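Local coordinates for Er-derived vesicles protein ERV41 (Saccharomyces cerevisiae, PDB 3ZLC) that travels in COPII-coated vesicles and is required for efficient transport of a subset of secretory proteins from the endoplasmic reticulum to the Golgi, here represented by its lumenal domain, at residues Asn23-Val28 with Gly116-Gly121; Lys31-Gln36 with Leu55-Phe60; Asp41-Arg46 with Pro124-Ser129; Gly130-Thr135 with Ile234-Asn239. All coordinates share one frame; numbering follows the deposited sequence.

In the fold
Two of the four contacts are antiparallel strand pairings near the middle of the domain, in different sheets: interaction 1 in the six-stranded one and interaction 4 in the larger mixed one. Their apolar faces meet, V28 against I234. Interactions 2 and 3 lie at the surface, where strand 35-41 of the larger sheet begins and ends, and reach strands 53-57 and 117-126 of the other. Interaction 2 adds covalent chemistry, since C32 is disulfide-bonded to C117 of interaction 1, whereas interaction 3 relies on carboxylate, amide and water. Paired backbones dominate the two central contacts, each with one apolar and one more polar face, while waters bridge polar groups at the surface.

Interaction 1. Residues Asn23-Val28 with Gly116-Gly121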
loop_
_atom_site.group_PDB
_atom_site.type_symbol
_atom_site.label_atom_id
_atom_site.label_comp_id
_atom_site.label_asym_id
_atom_site.label_seq_id
_atom_site.Cartn_x
_atom_site.Cartn_y
_atom_site.Cartn_z
ATOM N N ASN A 23 -3.946 7.347 -0.945
ATOM C CA ASN A 23 -4.623 6.696 -2.063
ATOM C C ASN A 23 -4.009 5.325 -2.259
ATOM O O ASN A 23 -2.788 5.196 -2.349
ATOM C CB ASN A 23 -4.467 7.508 -3.351
ATOM C CG ASN A 23 -4.672 8.987 -3.136
ATOM O OD1 ASN A 23 -5.771 9.431 -2.770
ATOM N ND2 ASN A 23 -3.619 9.771 -3.374
ATOM N N MET A 24 -4.847 4.297 -2.346
ATOM C CA MET A 24 -4.360 2.923 -2.369
ATOM C C MET A 24 -5.121 2.068 -3.390
ATOM O O MET A 24 -6.332 2.190 -3.524
ATOM C CB MET A 24 -4.511 2.318 -0.971
ATOM C CG MET A 24 -3.550 1.197 -0.674
ATOM S SD MET A 24 -3.833 0.390 0.917
ATOM C CE MET A 24 -5.483 0.996 1.293
ATOM N N ASP A 25 -4.408 1.196 -4.083
ATOM C CA ASP A 25 -5.042 0.238 -4.963
ATOM C C ASP A 25 -4.105 -0.943 -4.881
ATOM O O ASP A 25 -2.971 -0.878 -5.355
ATOM C CB ASP A 25 -5.141 0.775 -6.393
ATOM C CG ASP A 25 -5.941 -0.161 -7.296
ATOM O OD1 ASP A 25 -5.607 -1.370 -7.349
ATOM O OD2 ASP A 25 -6.921 0.293 -7.906
ATOM N N ILE A 26 -4.542 -1.993 -4.189
ATOM C CA ILE A 26 -3.684 -3.137 -3.867
ATOM C C ILE A 26 -4.445 -4.449 -4.111
ATOM O O ILE A 26 -5.665 -4.483 -3.933
ATOM C CB ILE A 26 -3.232 -3.037 -2.380
ATOM C CG1 ILE A 26 -2.430 -1.745 -2.174
ATOM C CG2 ILE A 26 -2.393 -4.239 -1.945
ATOM C CD1 ILE A 26 -1.937 -1.548 -0.774
ATOM N N TYR A 27 -3.741 -5.511 -4.517
ATOM C CA TYR A 27 -4.343 -6.843 -4.579
ATOM C C TYR A 27 -3.699 -7.591 -3.423
ATOM O O TYR A 27 -2.486 -7.529 -3.257
ATOM C CB TYR A 27 -3.990 -7.577 -5.881
ATOM C CG TYR A 27 -4.435 -6.908 -7.174
ATOM C CD1 TYR A 27 -5.529 -6.045 -7.210
ATOM C CD2 TYR A 27 -3.752 -7.145 -8.356
ATOM C CE1 TYR A 27 -5.933 -5.445 -8.413
ATOM C CE2 TYR A 27 -4.139 -6.556 -9.553
ATOM C CZ TYR A 27 -5.226 -5.703 -9.576
ATOM O OH TYR A 27 -5.614 -5.119 -10.768
ATOM N N VAL A 28 -4.501 -8.272 -2.615
ATOM C CA VAL A 28 -3.978 -9.115 -1.530
ATOM C C VAL A 28 -4.391 -10.556 -1.821
ATOM O O VAL A 28 -5.528 -10.795 -2.227
ATOM C CB VAL A 28 -4.562 -8.702 -0.151
ATOM C CG1 VAL A 28 -3.996 -9.589 0.963
ATOM C CG2 VAL A 28 -4.242 -7.227 0.153
ATOM N N GLY A 116 -8.149 -13.929 -3.375
ATOM C CA GLY A 116 -7.694 -12.553 -3.531
ATOM C C GLY A 116 -8.703 -11.482 -3.167
ATOM O O GLY A 116 -9.906 -11.720 -3.194
ATOM N N CYS A 117 -8.196 -10.302 -2.814
ATOM C CA CYS A 117 -9.029 -9.140 -2.544
ATOM C C CYS A 117 -8.406 -7.910 -3.195
ATOM O O CYS A 117 -7.203 -7.650 -3.042
ATOM C CB CYS A 117 -9.148 -8.884 -1.047
ATOM S SG CYS A 117 -10.361 -7.588 -0.629
ATOM N N HIS A 118 -9.233 -7.179 -3.935
ATOM C CA HIS A 118 -8.847 -5.905 -4.528
ATOM C C HIS A 118 -9.270 -4.807 -3.556
ATOM O O HIS A 118 -10.471 -4.563 -3.369
ATOM C CB HIS A 118 -9.570 -5.730 -5.863
ATOM C CG HIS A 118 -9.203 -4.478 -6.596
ATOM N ND1 HIS A 118 -9.944 -3.992 -7.658
ATOM C CD2 HIS A 118 -8.158 -3.625 -6.446
ATOM C CE1 HIS A 118 -9.386 -2.881 -8.109
ATOM N NE2 HIS A 118 -8.303 -2.635 -7.401
ATOM N N VAL A 119 -8.288 -4.156 -2.937
ATOM C CA VAL A 119 -8.551 -3.127 -1.934
ATOM C C VAL A 119 -8.223 -1.761 -2.535
ATOM O O VAL A 119 -7.095 -1.518 -2.953
ATOM C CB VAL A 119 -7.685 -3.351 -0.686
ATOM C CG1 VAL A 119 -7.941 -2.243 0.326
ATOM C CG2 VAL A 119 -7.980 -4.739 -0.077
ATOM N N PHE A 120 -9.201 -0.861 -2.594
ATOM C CA PHE A 120 -8.927 0.415 -3.252
ATOM C C PHE A 120 -9.792 1.570 -2.755
ATOM O O PHE A 120 -10.959 1.388 -2.381
ATOM C CB PHE A 120 -9.037 0.266 -4.780
ATOM C CG PHE A 120 -10.396 -0.148 -5.259
ATOM C CD1 PHE A 120 -10.811 -1.476 -5.175
ATOM C CD2 PHE A 120 -11.265 0.787 -5.804
ATOM C CE1 PHE A 120 -12.075 -1.861 -5.630
ATOM C CE2 PHE A 120 -12.515 0.413 -6.251
ATOM C CZ PHE A 120 -12.922 -0.915 -6.170
ATOM N N GLY A 121 -9.196 2.760 -2.744
ATOM C CA GLY A 121 -9.915 3.958 -2.345
ATOM C C GLY A 121 -8.956 5.011 -1.831
ATOM O O GLY A 121 -7.747 4.886 -1.985
#
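The carboxylate oxygen OD1 of D25 accepts a hydrogen bond from NE2 of H118 at 3.0 Å and a second from the side-chain amide of N159 on the neighbouring strand. OD1 of D25 lies close to the plane of the imidazole, but NE2 comes to it from above the carboxylate plane, with an N-H...O angle of 140°; its link to OD2 is weak. H118 reaches the aspartate because its CG stands opposite the backbone N (chi1 -177°). Its ring is sandwiched: CD1 of F120 lies over one face, while Y27 presents its edge to the other in an offset edge-to-face pair, with CE1 of Y27 3.5 Å from CD2 of H118 and the planes 78° apart. These contacts would restrict rotation of the imidazole. The reverse side of the ladder is apolar, CG2 of V28 lying 4.5 Å from CG2 of V119. Between the two faces run paired backbone bonds, among them V119 N to I26 O at 2.8 Å, in a regular antiparallel ladder. Strand 19-28 is flanked on its other side by strand 156-163, strand 117-126 by strand 53-57, and V28, C117 and V119 pack against strand 35-41 of the other sheet.

Interaction 2. Residues Lys31-Gln36 with Leu55-Phe60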
loop_
_atom_site.group_PDB
_atom_site.type_symbol
_atom_site.label_atom_id
_atom_site.label_comp_id
_atom_site.label_asym_id
_atom_site.label_seq_id
_atom_site.Cartn_x
_atom_site.Cartn_y
_atom_site.Cartn_z
ATOM N N LYS A 31 -8.921 -13.685 0.596
ATOM C CA LYS A 31 -10.314 -13.255 0.391
ATOM C C LYS A 31 -10.633 -12.064 1.278
ATOM O O LYS A 31 -10.130 -11.982 2.405
ATOM C CB LYS A 31 -11.289 -14.382 0.728
ATOM C CG LYS A 31 -10.933 -15.716 0.115
ATOM C CD LYS A 31 -11.147 -15.716 -1.366
ATOM C CE LYS A 31 -12.386 -16.516 -1.718
ATOM N NZ LYS A 31 -12.650 -16.452 -3.181
ATOM N N CYS A 32 -11.464 -11.146 0.783
ATOM C CA CYS A 32 -11.695 -9.862 1.467
ATOM C C CYS A 32 -12.211 -10.010 2.905
ATOM O O CYS A 32 -11.795 -9.272 3.802
ATOM C CB CYS A 32 -12.690 -9.012 0.672
ATOM S SG CYS A 32 -12.133 -8.541 -0.977
ATOM N N ASP A 33 -13.124 -10.948 3.116
ATOM C CA ASP A 33 -13.838 -11.046 4.393
ATOM C C ASP A 33 -12.947 -11.534 5.556
ATOM O O ASP A 33 -13.341 -11.459 6.723
ATOM C CB ASP A 33 -15.099 -11.918 4.237
ATOM C CG ASP A 33 -16.281 -11.163 3.582
ATOM O OD1 ASP A 33 -16.120 -10.003 3.171
ATOM O OD2 ASP A 33 -17.380 -11.735 3.469
ATOM N N TRP A 34 -11.748 -12.019 5.244
ATOM C CA TRP A 34 -10.790 -12.374 6.293
ATOM C C TRP A 34 -10.008 -11.144 6.751
ATOM O O TRP A 34 -9.308 -11.181 7.766
ATOM C CB TRP A 34 -9.771 -13.408 5.788
ATOM C CG TRP A 34 -10.337 -14.759 5.435
ATOM C CD1 TRP A 34 -10.353 -15.335 4.196
ATOM C CD2 TRP A 34 -10.943 -15.708 6.324
ATOM N NE1 TRP A 34 -10.938 -16.573 4.260
ATOM C CE2 TRP A 34 -11.317 -16.823 5.553
ATOM C CE3 TRP A 34 -11.221 -15.717 7.695
ATOM C CZ2 TRP A 34 -11.939 -17.938 6.102
ATOM C CZ3 TRP A 34 -11.840 -16.826 8.242
ATOM C CH2 TRP A 34 -12.196 -17.922 7.448
ATOM N N LEU A 35 -10.099 -10.061 5.977
ATOM C CA LEU A 35 -9.202 -8.918 6.154
ATOM C C LEU A 35 -9.802 -7.805 6.998
ATOM O O LEU A 35 -11.021 -7.578 6.970
ATOM C CB LEU A 35 -8.792 -8.344 4.787
ATOM C CG LEU A 35 -7.992 -9.295 3.895
ATOM C CD1 LEU A 35 -7.629 -8.641 2.566
ATOM C CD2 LEU A 35 -6.749 -9.799 4.617
ATOM N N GLN A 36 -8.943 -7.112 7.746
ATOM C CA GLN A 36 -9.329 -5.851 8.368
ATOM C C GLN A 36 -8.261 -4.800 8.065
ATOM O O GLN A 36 -7.064 -5.109 7.956
ATOM C CB GLN A 36 -9.543 -6.012 9.879
ATOM C CG GLN A 36 -8.264 -6.226 10.686
ATOM C CD GLN A 36 -8.502 -6.119 12.186
ATOM O OE1 GLN A 36 -9.145 -5.177 12.659
ATOM N NE2 GLN A 36 -7.985 -7.086 12.940
ATOM N N LEU A 55 -13.591 -3.147 -0.942
ATOM C CA LEU A 55 -12.939 -4.454 -0.884
ATOM C C LEU A 55 -13.720 -5.365 -1.821
ATOM O O LEU A 55 -14.903 -5.621 -1.606
ATOM C CB LEU A 55 -12.935 -5.019 0.541
ATOM C CG LEU A 55 -11.742 -4.598 1.406
ATOM C CD1 LEU A 55 -11.855 -3.131 1.769
ATOM C CD2 LEU A 55 -11.621 -5.453 2.666
ATOM N N GLU A 56 -13.076 -5.811 -2.893
ATOM C CA GLU A 56 -13.772 -6.623 -3.881
ATOM C C GLU A 56 -13.039 -7.924 -4.122
ATOM O O GLU A 56 -11.809 -7.931 -4.281
ATOM C CB GLU A 56 -13.927 -5.839 -5.188
ATOM C CG GLU A 56 -14.958 -4.716 -5.079
ATOM C CD GLU A 56 -15.155 -3.946 -6.375
ATOM O OE1 GLU A 56 -14.642 -4.386 -7.428
ATOM O OE2 GLU A 56 -15.823 -2.890 -6.334
ATOM N N GLU A 57 -13.796 -9.017 -4.166
ATOM C CA GLU A 57 -13.219 -10.340 -4.409
ATOM C C GLU A 57 -12.587 -10.378 -5.790
ATOM O O GLU A 57 -13.113 -9.781 -6.733
ATOM C CB GLU A 57 -14.292 -11.430 -4.323
ATOM C CG GLU A 57 -15.165 -11.382 -3.076
ATOM C CD GLU A 57 -14.400 -11.686 -1.811
ATOM O OE1 GLU A 57 -13.273 -12.217 -1.905
ATOM O OE2 GLU A 57 -14.931 -11.395 -0.716
ATOM N N MET A 58 -11.472 -11.091 -5.919
ATOM C CA MET A 58 -10.825 -11.243 -7.223
ATOM C C MET A 58 -10.032 -12.533 -7.253
ATOM O O MET A 58 -9.698 -13.067 -6.192
ATOM C CB MET A 58 -9.879 -10.073 -7.455
ATOM C CG MET A 58 -8.653 -10.115 -6.539
ATOM S SD MET A 58 -7.515 -8.734 -6.800
ATOM C CE MET A 58 -6.993 -9.030 -8.490
ATOM N N PRO A 59 -9.723 -13.048 -8.464
ATOM C CA PRO A 59 -8.701 -14.101 -8.487
ATOM C C PRO A 59 -7.349 -13.400 -8.411
ATOM O O PRO A 59 -7.055 -12.564 -9.285
ATOM C CB PRO A 59 -8.881 -14.752 -9.878
ATOM C CG PRO A 59 -10.183 -14.131 -10.468
ATOM C CD PRO A 59 -10.253 -12.774 -9.812
ATOM N N PHE A 60 -6.550 -13.701 -7.390
ATOM C CA PHE A 60 -5.259 -13.031 -7.226
ATOM C C PHE A 60 -4.377 -13.212 -8.461
ATOM O O PHE A 60 -4.302 -14.291 -9.032
ATOM C CB PHE A 60 -4.523 -13.525 -5.965
ATOM C CG PHE A 60 -3.239 -12.768 -5.674
ATOM C CD1 PHE A 60 -3.281 -11.481 -5.149
ATOM C CD2 PHE A 60 -1.993 -13.354 -5.916
ATOM C CE1 PHE A 60 -2.107 -10.770 -4.882
ATOM C CE2 PHE A 60 -0.797 -12.647 -5.647
ATOM C CZ PHE A 60 -0.864 -11.361 -5.122
HETATM O O HOH W 1 -10.247 -15.658 -4.902
HETATM O O HOH W 2 -16.638 -9.407 0.508
#
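C32 lays its sulfur against the backbone of strand 53-57, SG coming within 3.3 Å of the carbonyl carbon C of E56 and 3.9 Å of CB of L55. The same sulfur is disulfide-bonded to C117 on strand 117-126, so the short 3-10 turn at 32-34 is tied covalently beside these strands. Above the cysteine, the side chain of E57 folds back, bent at chi2 (-67°), and brings its carboxylate over the start of the turn. There OE1 takes a weak but nearly straight hydrogen bond from the backbone N of C32, at 3.4 Å and 168°. NZ of K31 stays 4.5 Å from OE1 of E57, beyond a salt bridge, and reaches the other segment through a water that donates to M58 O. A second water donates both to OD1 of D33 and to OE2 of E57, lying between two carboxylates of like charge. Between the two segments there is therefore only a weak hydrogen bond, van der Waals contact and water, and the charged groups probably add little.

Interaction 3. Residues Asp41-Arg46 with Pro124-Ser129; sequences DQTMDR and PVNRVS
D41 packs tightly with its CB against S129, 3.3 Å from the carbonyl O, and 3.8 Å from CG2 of V128. The outer part of the contact is looser and made by more exposed residues. On it Q42 N donates to S129 O at 3.2 Å, while CG of Q42 rests beside the same oxygen and OE1 lies near CB of S129. With its CG set between the backbone N and the carbonyl carbon (chi1 62°), D41 splits its carboxylate between two tasks. OD1 turns inward to its own loop and accepts from M44 N at 2.9 Å, an Asx motif that holds the bend after strand 35-41. OD2 meets the water-bridged N126: ND2 of N126 approaches it from the syn side at 3.2 Å, somewhat out of the carboxylate plane, and a water donates to both OD2 and N126 O. An alanine here would remove both oxygens, probably depriving N126 of its acceptor across the contact and setting the 41-44 loop free to shift. One carboxylate thus joins the loop's shape to its attachment, and its negative charge is probably eased by the N-H groups and water around it.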
loop_
_atom_site.group_PDB
_atom_site.type_symbol
_atom_site.label_atom_id
_atom_site.label_comp_id
_atom_site.label_asym_id
_atom_site.label_seq_id
_atom_site.Cartn_x
_atom_site.Cartn_y
_atom_site.Cartn_z
ATOM N N ASP A 41 -2.529 6.737 14.491
ATOM C CA ASP A 41 -1.486 7.757 14.461
ATOM C C ASP A 41 -1.136 8.240 15.858
ATOM O O ASP A 41 -1.667 7.732 16.851
ATOM C CB ASP A 41 -1.840 8.913 13.499
ATOM C CG ASP A 41 -3.104 9.675 13.903
ATOM O OD1 ASP A 41 -3.303 9.944 15.104
ATOM O OD2 ASP A 41 -3.894 10.026 13.001
ATOM N N GLN A 42 -0.239 9.215 15.935
ATOM C CA GLN A 42 0.184 9.754 17.221
ATOM C C GLN A 42 -1.006 10.205 18.062
ATOM O O GLN A 42 -1.040 9.993 19.272
ATOM C CB GLN A 42 1.132 10.928 17.002
ATOM C CG GLN A 42 2.065 10.737 15.835
ATOM C CD GLN A 42 3.430 11.329 16.088
ATOM O OE1 GLN A 42 4.418 10.606 16.221
ATOM N NE2 GLN A 42 3.498 12.652 16.151
ATOM N N THR A 43 -1.993 10.797 17.400
ATOM C CA THR A 43 -3.131 11.396 18.087
ATOM C C THR A 43 -4.187 10.374 18.503
ATOM O O THR A 43 -4.844 10.543 19.530
ATOM C CB THR A 43 -3.802 12.480 17.212
ATOM O OG1 THR A 43 -4.468 11.865 16.103
ATOM C CG2 THR A 43 -2.764 13.474 16.688
ATOM N N MET A 44 -4.358 9.318 17.714
ATOM C CA MET A 44 -5.460 8.392 17.971
ATOM C C MET A 44 -5.112 6.905 18.053
ATOM O O MET A 44 -4.107 6.436 17.506
ATOM C CB MET A 44 -6.614 8.604 16.975
ATOM C CG MET A 44 -6.195 8.812 15.530
ATOM S SD MET A 44 -7.443 8.267 14.349
ATOM C CE MET A 44 -6.714 6.709 13.852
ATOM N N ASP A 45 -5.978 6.181 18.757
ATOM C CA ASP A 45 -5.953 4.731 18.806
ATOM C C ASP A 45 -6.423 4.198 17.455
ATOM O O ASP A 45 -6.930 4.959 16.627
ATOM C CB ASP A 45 -6.896 4.252 19.909
ATOM C CG ASP A 45 -6.468 2.929 20.509
ATOM O OD1 ASP A 45 -5.274 2.799 20.869
ATOM O OD2 ASP A 45 -7.324 2.024 20.613
ATOM N N ARG A 46 -6.253 2.896 17.233
ATOM C CA ARG A 46 -6.685 2.260 15.986
ATOM C C ARG A 46 -8.113 2.601 15.582
ATOM O O ARG A 46 -9.057 2.419 16.358
ATOM C CB ARG A 46 -6.547 0.742 16.072
ATOM C CG ARG A 46 -5.121 0.281 16.230
ATOM C CD ARG A 46 -4.796 -0.879 15.304
ATOM N NE ARG A 46 -4.070 -1.927 16.016
ATOM C CZ ARG A 46 -2.819 -1.807 16.456
ATOM N NH1 ARG A 46 -2.144 -0.683 16.259
ATOM N NH2 ARG A 46 -2.240 -2.812 17.098
ATOM N N PRO A 124 -8.691 9.830 4.123
ATOM C CA PRO A 124 -8.176 11.041 4.771
ATOM C C PRO A 124 -7.592 10.704 6.137
ATOM O O PRO A 124 -8.269 10.110 6.975
ATOM C CB PRO A 124 -9.427 11.922 4.931
ATOM C CG PRO A 124 -10.560 10.965 5.016
ATOM C CD PRO A 124 -10.165 9.768 4.153
ATOM N N VAL A 125 -6.336 11.061 6.357
ATOM C CA VAL A 125 -5.727 10.834 7.662
ATOM C C VAL A 125 -5.126 12.142 8.164
ATOM O O VAL A 125 -4.873 13.069 7.379
ATOM C CB VAL A 125 -4.645 9.720 7.608
ATOM C CG1 VAL A 125 -5.234 8.410 7.123
ATOM C CG2 VAL A 125 -3.476 10.138 6.699
ATOM N N ASN A 126 -4.906 12.236 9.467
ATOM C CA ASN A 126 -4.198 13.398 9.985
ATOM C C ASN A 126 -2.800 13.353 9.407
ATOM O O ASN A 126 -2.224 12.264 9.277
ATOM C CB ASN A 126 -4.147 13.370 11.515
ATOM C CG ASN A 126 -5.518 13.484 12.146
ATOM O OD1 ASN A 126 -6.330 14.314 11.742
ATOM N ND2 ASN A 126 -5.786 12.642 13.143
ATOM N N ARG A 127 -2.257 14.513 9.038
ATOM C CA ARG A 127 -0.919 14.572 8.447
ATOM C C ARG A 127 0.114 14.572 9.574
ATOM O O ARG A 127 0.798 15.579 9.827
ATOM C CB ARG A 127 -0.776 15.815 7.548
ATOM C CG ARG A 127 0.439 15.791 6.603
ATOM C CD ARG A 127 0.587 17.087 5.768
ATOM N NE ARG A 127 1.881 17.081 5.075
ATOM C CZ ARG A 127 2.075 16.633 3.838
ATOM N NH1 ARG A 127 1.048 16.170 3.117
ATOM N NH2 ARG A 127 3.296 16.648 3.318
ATOM N N VAL A 128 0.187 13.442 10.277
ATOM C CA VAL A 128 1.163 13.234 11.350
ATOM C C VAL A 128 1.705 11.814 11.205
ATOM O O VAL A 128 1.186 11.028 10.416
ATOM C CB VAL A 128 0.535 13.402 12.766
ATOM C CG1 VAL A 128 0.093 14.836 13.007
ATOM C CG2 VAL A 128 -0.633 12.440 12.953
ATOM N N SER A 129 2.750 11.483 11.955
ATOM C CA SER A 129 3.286 10.124 11.922
ATOM C C SER A 129 2.176 9.099 12.224
ATOM O O SER A 129 1.482 9.198 13.230
ATOM C CB SER A 129 4.427 9.977 12.930
ATOM O OG SER A 129 4.944 8.661 12.888
HETATM O O HOH W 3 -2.149 9.780 10.371
#

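Interaction 4. Residues Gly130-Thr135 with Ile234-Asn239; sequences GELQIT and IFFKYN
Y238 lays its ring over G130 where two strands of the larger mixed sheet pair antiparallel, with G130 O 3.6 Å above the ring plane and over its centre; six backbone hydrogen bonds join them, F236 N donating to L132 O at 2.8 Å. The tyrosine takes the rotamer between its backbone N and carbonyl carbon (chi1 48°), which swings the ring across the neighbouring strand; a beta carbon on G130 would run into the hydroxyl. A serine in place of Y238 would probably uncover the glycine backbone and leave a gap beside V39 and F163, which the ring also touches. On the same face L132 and F236 point the same way side by side, CD2 of the leucine 4.0 Å from CD1 of the phenylalanine, and the F236 ring stacks on F161 of the other sheet. The opposite face mixes polar and aromatic groups. E131 and K237 also run alongside each other, forming a long salt bridge of 3.6 Å between OE1 and NZ. The amide of Q133 stands nearly perpendicular to the F235 ring, at 88°, with CG of Q133 at the ring edge, 3.5 Å from CD2. Beyond them, CG2 of T135 reaches CZ of F235 obliquely. Q133 probably helps hold the glutamate: its NE2 donates to E131 OE2 at 2.7 Å, reaching that oxygen from above the carboxylate plane.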
loop_
_atom_site.group_PDB
_atom_site.type_symbol
_atom_site.label_atom_id
_atom_site.label_comp_id
_atom_site.label_asym_id
_atom_site.label_seq_id
_atom_site.Cartn_x
_atom_site.Cartn_y
_atom_site.Cartn_z
ATOM N N GLY A 130 1.991 8.128 11.340
ATOM C CA GLY A 130 0.948 7.139 11.563
ATOM C C GLY A 130 1.220 5.873 10.790
ATOM O O GLY A 130 2.310 5.695 10.237
ATOM N N GLU A 131 0.224 4.993 10.726
ATOM C CA GLU A 131 0.431 3.704 10.079
ATOM C C GLU A 131 -0.901 3.154 9.552
ATOM O O GLU A 131 -1.926 3.253 10.222
ATOM C CB GLU A 131 1.102 2.758 11.092
ATOM C CG GLU A 131 1.033 1.276 10.789
ATOM C CD GLU A 131 1.659 0.452 11.904
ATOM O OE1 GLU A 131 2.138 1.046 12.894
ATOM O OE2 GLU A 131 1.680 -0.786 11.795
ATOM N N LEU A 132 -0.879 2.624 8.330
ATOM C CA LEU A 132 -2.032 1.929 7.758
ATOM C C LEU A 132 -1.727 0.434 7.781
ATOM O O LEU A 132 -0.671 0.017 7.297
ATOM C CB LEU A 132 -2.220 2.372 6.314
ATOM C CG LEU A 132 -3.273 1.633 5.500
ATOM C CD1 LEU A 132 -4.642 2.003 5.998
ATOM C CD2 LEU A 132 -3.124 2.006 4.040
ATOM N N GLN A 133 -2.645 -0.365 8.331
ATOM C CA GLN A 133 -2.413 -1.792 8.568
ATOM C C GLN A 133 -3.453 -2.655 7.854
ATOM O O GLN A 133 -4.664 -2.459 8.027
ATOM C CB GLN A 133 -2.471 -2.097 10.084
ATOM C CG GLN A 133 -1.589 -1.187 10.960
ATOM C CD GLN A 133 -1.675 -1.536 12.438
ATOM O OE1 GLN A 133 -2.705 -2.011 12.907
ATOM N NE2 GLN A 133 -0.587 -1.315 13.171
ATOM N N ILE A 134 -2.976 -3.618 7.065
ATOM C CA ILE A 134 -3.842 -4.654 6.498
ATOM C C ILE A 134 -3.493 -6.005 7.146
ATOM O O ILE A 134 -2.418 -6.546 6.885
ATOM C CB ILE A 134 -3.612 -4.774 4.984
ATOM C CG1 ILE A 134 -3.831 -3.418 4.296
ATOM C CG2 ILE A 134 -4.507 -5.850 4.379
ATOM C CD1 ILE A 134 -3.495 -3.432 2.808
ATOM N N THR A 135 -4.384 -6.535 7.983
ATOM C CA THR A 135 -4.146 -7.795 8.686
ATOM C C THR A 135 -5.373 -8.708 8.656
ATOM O O THR A 135 -6.419 -8.363 8.077
ATOM C CB THR A 135 -3.745 -7.575 10.175
ATOM O OG1 THR A 135 -4.859 -7.033 10.891
ATOM C CG2 THR A 135 -2.562 -6.634 10.304
ATOM N N ILE A 234 0.377 -6.562 6.171
ATOM C CA ILE A 234 1.050 -5.619 5.298
ATOM C C ILE A 234 0.878 -4.256 5.954
ATOM O O ILE A 234 -0.251 -3.812 6.189
ATOM C CB ILE A 234 0.416 -5.612 3.892
ATOM C CG1 ILE A 234 0.527 -6.997 3.237
ATOM C CG2 ILE A 234 1.109 -4.569 3.002
ATOM C CD1 ILE A 234 -0.457 -7.218 2.070
ATOM N N PHE A 235 1.995 -3.597 6.260
ATOM C CA PHE A 235 1.955 -2.350 7.031
ATOM C C PHE A 235 2.641 -1.197 6.309
ATOM O O PHE A 235 3.778 -1.325 5.839
ATOM C CB PHE A 235 2.633 -2.559 8.389
ATOM C CG PHE A 235 1.997 -3.653 9.238
ATOM C CD1 PHE A 235 2.331 -4.994 9.042
ATOM C CD2 PHE A 235 1.096 -3.335 10.246
ATOM C CE1 PHE A 235 1.753 -6.002 9.829
ATOM C CE2 PHE A 235 0.516 -4.339 11.046
ATOM C CZ PHE A 235 0.848 -5.668 10.834
ATOM N N PHE A 236 1.957 -0.063 6.238
ATOM C CA PHE A 236 2.542 1.134 5.638
ATOM C C PHE A 236 2.743 2.165 6.736
ATOM O O PHE A 236 1.771 2.737 7.231
ATOM C CB PHE A 236 1.592 1.709 4.598
ATOM C CG PHE A 236 1.320 0.777 3.435
ATOM C CD1 PHE A 236 0.271 -0.130 3.483
ATOM C CD2 PHE A 236 2.106 0.828 2.281
ATOM C CE1 PHE A 236 -0.001 -0.987 2.397
ATOM C CE2 PHE A 236 1.844 -0.022 1.194
ATOM C CZ PHE A 236 0.790 -0.930 1.254
ATOM N N LYS A 237 3.986 2.374 7.149
ATOM C CA LYS A 237 4.267 3.414 8.131
ATOM C C LYS A 237 4.566 4.690 7.374
ATOM O O LYS A 237 5.221 4.668 6.318
ATOM C CB LYS A 237 5.454 3.032 9.015
ATOM C CG LYS A 237 5.236 1.745 9.794
ATOM C CD LYS A 237 5.532 1.938 11.274
ATOM C CE LYS A 237 5.392 0.622 12.036
ATOM N NZ LYS A 237 5.639 0.780 13.502
ATOM N N TYR A 238 4.052 5.808 7.871
ATOM C CA TYR A 238 4.310 7.063 7.174
ATOM C C TYR A 238 4.653 8.189 8.130
ATOM O O TYR A 238 4.145 8.257 9.250
ATOM C CB TYR A 238 3.128 7.448 6.262
ATOM C CG TYR A 238 1.775 7.351 6.942
ATOM C CD1 TYR A 238 1.298 8.402 7.714
ATOM C CD2 TYR A 238 0.974 6.217 6.807
ATOM C CE1 TYR A 238 0.069 8.343 8.328
ATOM C CE2 TYR A 238 -0.280 6.146 7.438
ATOM C CZ TYR A 238 -0.718 7.216 8.194
ATOM O OH TYR A 238 -1.944 7.192 8.843
ATOM N N ASN A 239 5.556 9.054 7.691
ATOM C CA ASN A 239 5.819 10.289 8.410
ATOM C C ASN A 239 6.009 11.401 7.391
ATOM O O ASN A 239 6.299 11.137 6.215
ATOM C CB ASN A 239 7.050 10.169 9.299
ATOM C CG ASN A 239 6.989 11.110 10.474
ATOM O OD1 ASN A 239 6.247 12.109 10.443
ATOM N ND2 ASN A 239 7.746 10.803 11.527
#